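Local coordinates for protein soluble lytic murein transglycosylase (Pseudomonas aeruginosa, PDB 5OHU) that cleaves the glycan strands of bacterial cell-wall peptidoglycan as a lytic transglycosylase, acting both from chain ends and within strands, at residues H562-G567 and A578-V583. Sequence-based numbering, arbitrary orientation.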
ATOM      1  N   HIS A 562       7.303 -10.827  23.216  1.00 22.54           N
ATOM      2  CA  HIS A 562       6.772 -12.168  23.413  1.00 19.20           C
ATOM      3  C   HIS A 562       6.408 -12.412  24.879  1.00 24.33           C
ATOM      4  O   HIS A 562       5.297 -12.868  25.187  1.00 16.51           O
ATOM      5  CB  HIS A 562       7.813 -13.169  22.899  1.00 15.46           C
ATOM      6  CG  HIS A 562       7.415 -14.605  22.994  1.00 19.14           C
ATOM      7  ND1 HIS A 562       8.058 -15.491  23.829  1.00 23.19           N
ATOM      8  CD2 HIS A 562       6.506 -15.339  22.306  1.00 22.89           C
ATOM      9  CE1 HIS A 562       7.549 -16.703  23.677  1.00 14.24           C
ATOM     10  NE2 HIS A 562       6.613 -16.641  22.749  1.00 20.24           N
ATOM     11  N   SER A 563       7.317 -12.106  25.809  1.00 13.53           N
ATOM     12  CA  SER A 563       6.933 -12.341  27.202  1.00 20.23           C
ATOM     13  C   SER A 563       5.953 -11.299  27.715  1.00 15.59           C
ATOM     14  O   SER A 563       5.148 -11.609  28.592  1.00 21.37           O
ATOM     15  CB  SER A 563       8.155 -12.425  28.133  1.00 17.88           C
ATOM     16  OG  SER A 563       9.114 -11.458  27.813  1.00 37.76           O
ATOM     17  N   GLN A 564       5.953 -10.098  27.154  1.00 19.37           N
ATOM     18  CA  GLN A 564       4.974  -9.104  27.566  1.00 20.89           C
ATOM     19  C   GLN A 564       3.543  -9.559  27.278  1.00 29.15           C
ATOM     20  O   GLN A 564       2.624  -9.154  27.994  1.00 27.33           O
ATOM     21  CB  GLN A 564       5.295  -7.778  26.878  1.00 17.41           C
ATOM     22  CG  GLN A 564       4.220  -6.741  26.956  1.00 30.59           C
ATOM     23  CD  GLN A 564       4.680  -5.391  26.445  1.00 47.31           C
ATOM     24  OE1 GLN A 564       5.682  -5.287  25.731  1.00 55.30           O
ATOM     25  NE2 GLN A 564       3.943  -4.348  26.803  1.00 50.72           N
ATOM     26  N   PHE A 565       3.338 -10.427  26.282  1.00 19.06           N
ATOM     27  CA  PHE A 565       2.028 -10.988  25.970  1.00 16.25           C
ATOM     28  C   PHE A 565       1.990 -12.482  26.250  1.00 18.00           C
ATOM     29  O   PHE A 565       1.420 -13.271  25.483  1.00 20.80           O
ATOM     30  CB  PHE A 565       1.639 -10.677  24.524  1.00 11.78           C
ATOM     31  CG  PHE A 565       1.291  -9.236  24.319  1.00 23.23           C
ATOM     32  CD1 PHE A 565       0.032  -8.756  24.682  1.00 16.99           C
ATOM     33  CD2 PHE A 565       2.235  -8.346  23.840  1.00 18.34           C
ATOM     34  CE1 PHE A 565      -0.302  -7.431  24.531  1.00 17.84           C
ATOM     35  CE2 PHE A 565       1.913  -7.005  23.695  1.00 24.46           C
ATOM     36  CZ  PHE A 565       0.626  -6.543  24.040  1.00 11.71           C
ATOM     37  N   ASN A 566       2.640 -12.876  27.344  1.00 21.39           N
ATOM     38  CA  ASN A 566       2.567 -14.229  27.898  1.00 28.53           C
ATOM     39  C   ASN A 566       2.969 -15.294  26.882  1.00 23.86           C
ATOM     40  O   ASN A 566       2.431 -16.397  26.875  1.00 21.67           O
ATOM     41  CB  ASN A 566       1.177 -14.501  28.470  1.00 31.15           C
ATOM     42  CG  ASN A 566       0.804 -13.491  29.544  1.00 48.00           C
ATOM     43  OD1 ASN A 566       1.575 -13.253  30.473  1.00 50.84           O
ATOM     44  ND2 ASN A 566      -0.354 -12.857  29.394  1.00 51.15           N
ATOM     45  N   GLY A 567       3.949 -14.975  26.038  1.00 24.20           N
ATOM     46  CA  GLY A 567       4.456 -15.940  25.085  1.00 19.03           C
ATOM     47  C   GLY A 567       3.498 -16.283  23.973  1.00 21.15           C
ATOM     48  O   GLY A 567       3.639 -17.337  23.348  1.00 15.09           O
ATOM     49  N   ALA A 578       2.054  -2.993  15.433  1.00 19.18           N
ATOM     50  CA  ALA A 578       1.196  -1.886  15.833  1.00 20.30           C
ATOM     51  C   ALA A 578       1.551  -1.290  17.186  1.00 22.08           C
ATOM     52  O   ALA A 578       1.015  -0.234  17.530  1.00 25.42           O
ATOM     53  CB  ALA A 578      -0.283  -2.323  15.853  1.00 11.50           C
ATOM     54  N   GLY A 579       2.411  -1.936  17.964  1.00 18.29           N
ATOM     55  CA  GLY A 579       2.756  -1.458  19.281  1.00 23.47           C
ATOM     56  C   GLY A 579       1.988  -2.170  20.382  1.00 23.01           C
ATOM     57  O   GLY A 579       0.836  -2.586  20.212  1.00 21.73           O
ATOM     58  N   PRO A 580       2.613  -2.306  21.547  1.00 24.78           N
ATOM     59  CA  PRO A 580       1.927  -2.986  22.660  1.00 24.16           C
ATOM     60  C   PRO A 580       0.656  -2.289  23.113  1.00 29.82           C
ATOM     61  O   PRO A 580      -0.317  -2.972  23.468  1.00 26.68           O
ATOM     62  CB  PRO A 580       2.994  -2.998  23.758  1.00 23.51           C
ATOM     63  CG  PRO A 580       4.304  -3.014  22.992  1.00 24.71           C
ATOM     64  CD  PRO A 580       4.048  -2.099  21.811  1.00 23.10           C
ATOM     65  N   GLY A 581       0.624  -0.954  23.087  1.00 26.85           N
ATOM     66  CA  GLY A 581      -0.537  -0.244  23.596  1.00 17.49           C
ATOM     67  C   GLY A 581      -1.777  -0.490  22.761  1.00 26.09           C
ATOM     68  O   GLY A 581      -2.856  -0.767  23.294  1.00 28.32           O
ATOM     69  N   ARG A 582      -1.638  -0.391  21.437  1.00 25.30           N
ATOM     70  CA  ARG A 582      -2.755  -0.705  20.560  1.00 24.31           C
ATOM     71  C   ARG A 582      -3.276  -2.118  20.805  1.00 29.04           C
ATOM     72  O   ARG A 582      -4.488  -2.350  20.772  1.00 26.22           O
ATOM     73  CB  ARG A 582      -2.344  -0.542  19.104  1.00 22.61           C
ATOM     74  CG  ARG A 582      -2.383   0.876  18.628  1.00 40.93           C
ATOM     75  CD  ARG A 582      -3.796   1.302  18.356  1.00 44.83           C
ATOM     76  NE  ARG A 582      -3.811   2.529  17.572  1.00 61.89           N
ATOM     77  CZ  ARG A 582      -4.278   3.691  18.010  1.00 68.73           C
ATOM     78  NH1 ARG A 582      -4.784   3.780  19.231  1.00 69.17           N
ATOM     79  NH2 ARG A 582      -4.250   4.759  17.221  1.00 69.17           N
ATOM     80  N   VAL A 583      -2.375  -3.078  21.039  1.00 23.06           N
ATOM     81  CA  VAL A 583      -2.822  -4.455  21.225  1.00 26.08           C
ATOM     82  C   VAL A 583      -3.604  -4.594  22.524  1.00 25.08           C
ATOM     83  O   VAL A 583      -4.671  -5.214  22.549  1.00 21.09           O
ATOM     84  CB  VAL A 583      -1.638  -5.431  21.156  1.00 26.78           C
ATOM     85  CG1 VAL A 583      -2.105  -6.856  21.457  1.00 10.95           C
ATOM     86  CG2 VAL A 583      -0.996  -5.355  19.770  1.00 27.29           C
TER
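Phe565 reaches across to the first turn of helix 580-586 and meets it with the outer end of its ring. CE1 lies 3.6 Å from Val583 CG1, the ring and the branched side chain crossing obliquely, while CE2 passes at the longer distance of 4.2 Å from Pro580 CB. Between these two apolar contacts the rim turns its CZ toward the carbonyl of Pro580, whose O lies in the ring plane at 3.7 Å, so the weakly positive C-H edge and not the pi face meets the oxygen. The ring reaches this place because CG stands anti to the carbonyl carbon (chi1 -72°). In Val583, CG1 is the branch anti to the backbone N (chi1 176°), and it is the methyl nearest the ring, with CB beside it close to CZ. Phe565 also rests on Leu571 and Ala575 of helix 569-578, and Val583 on Ala574 and Ala575, so a large flat side chain and a compact branched one fill the angle between three successive helices of the lysozyme-like transglycosylase domain. Helix 547-564 ends here in a Schellman motif: Gly567 N bonds to His562 O at 2.6 Å and Asn566 N to Ser563 O, with Asn566 at positive phi as the C-prime residue. Gly567, also at positive phi, suits the turn because a CB would crowd the His562 ring. On the other segment Gly579 is the N-cap, at backbone angles that call for glycine, and Pro580 follows at N1, where the absence of an N-H costs the helix no bond. Gln564, long and polar, suits its exposed position: its extended methylene chain sets the amide against the CB-CG edge of the proline ring, NE2 3.5 Å from Pro580 CB, the two side chains crossing at about a right angle.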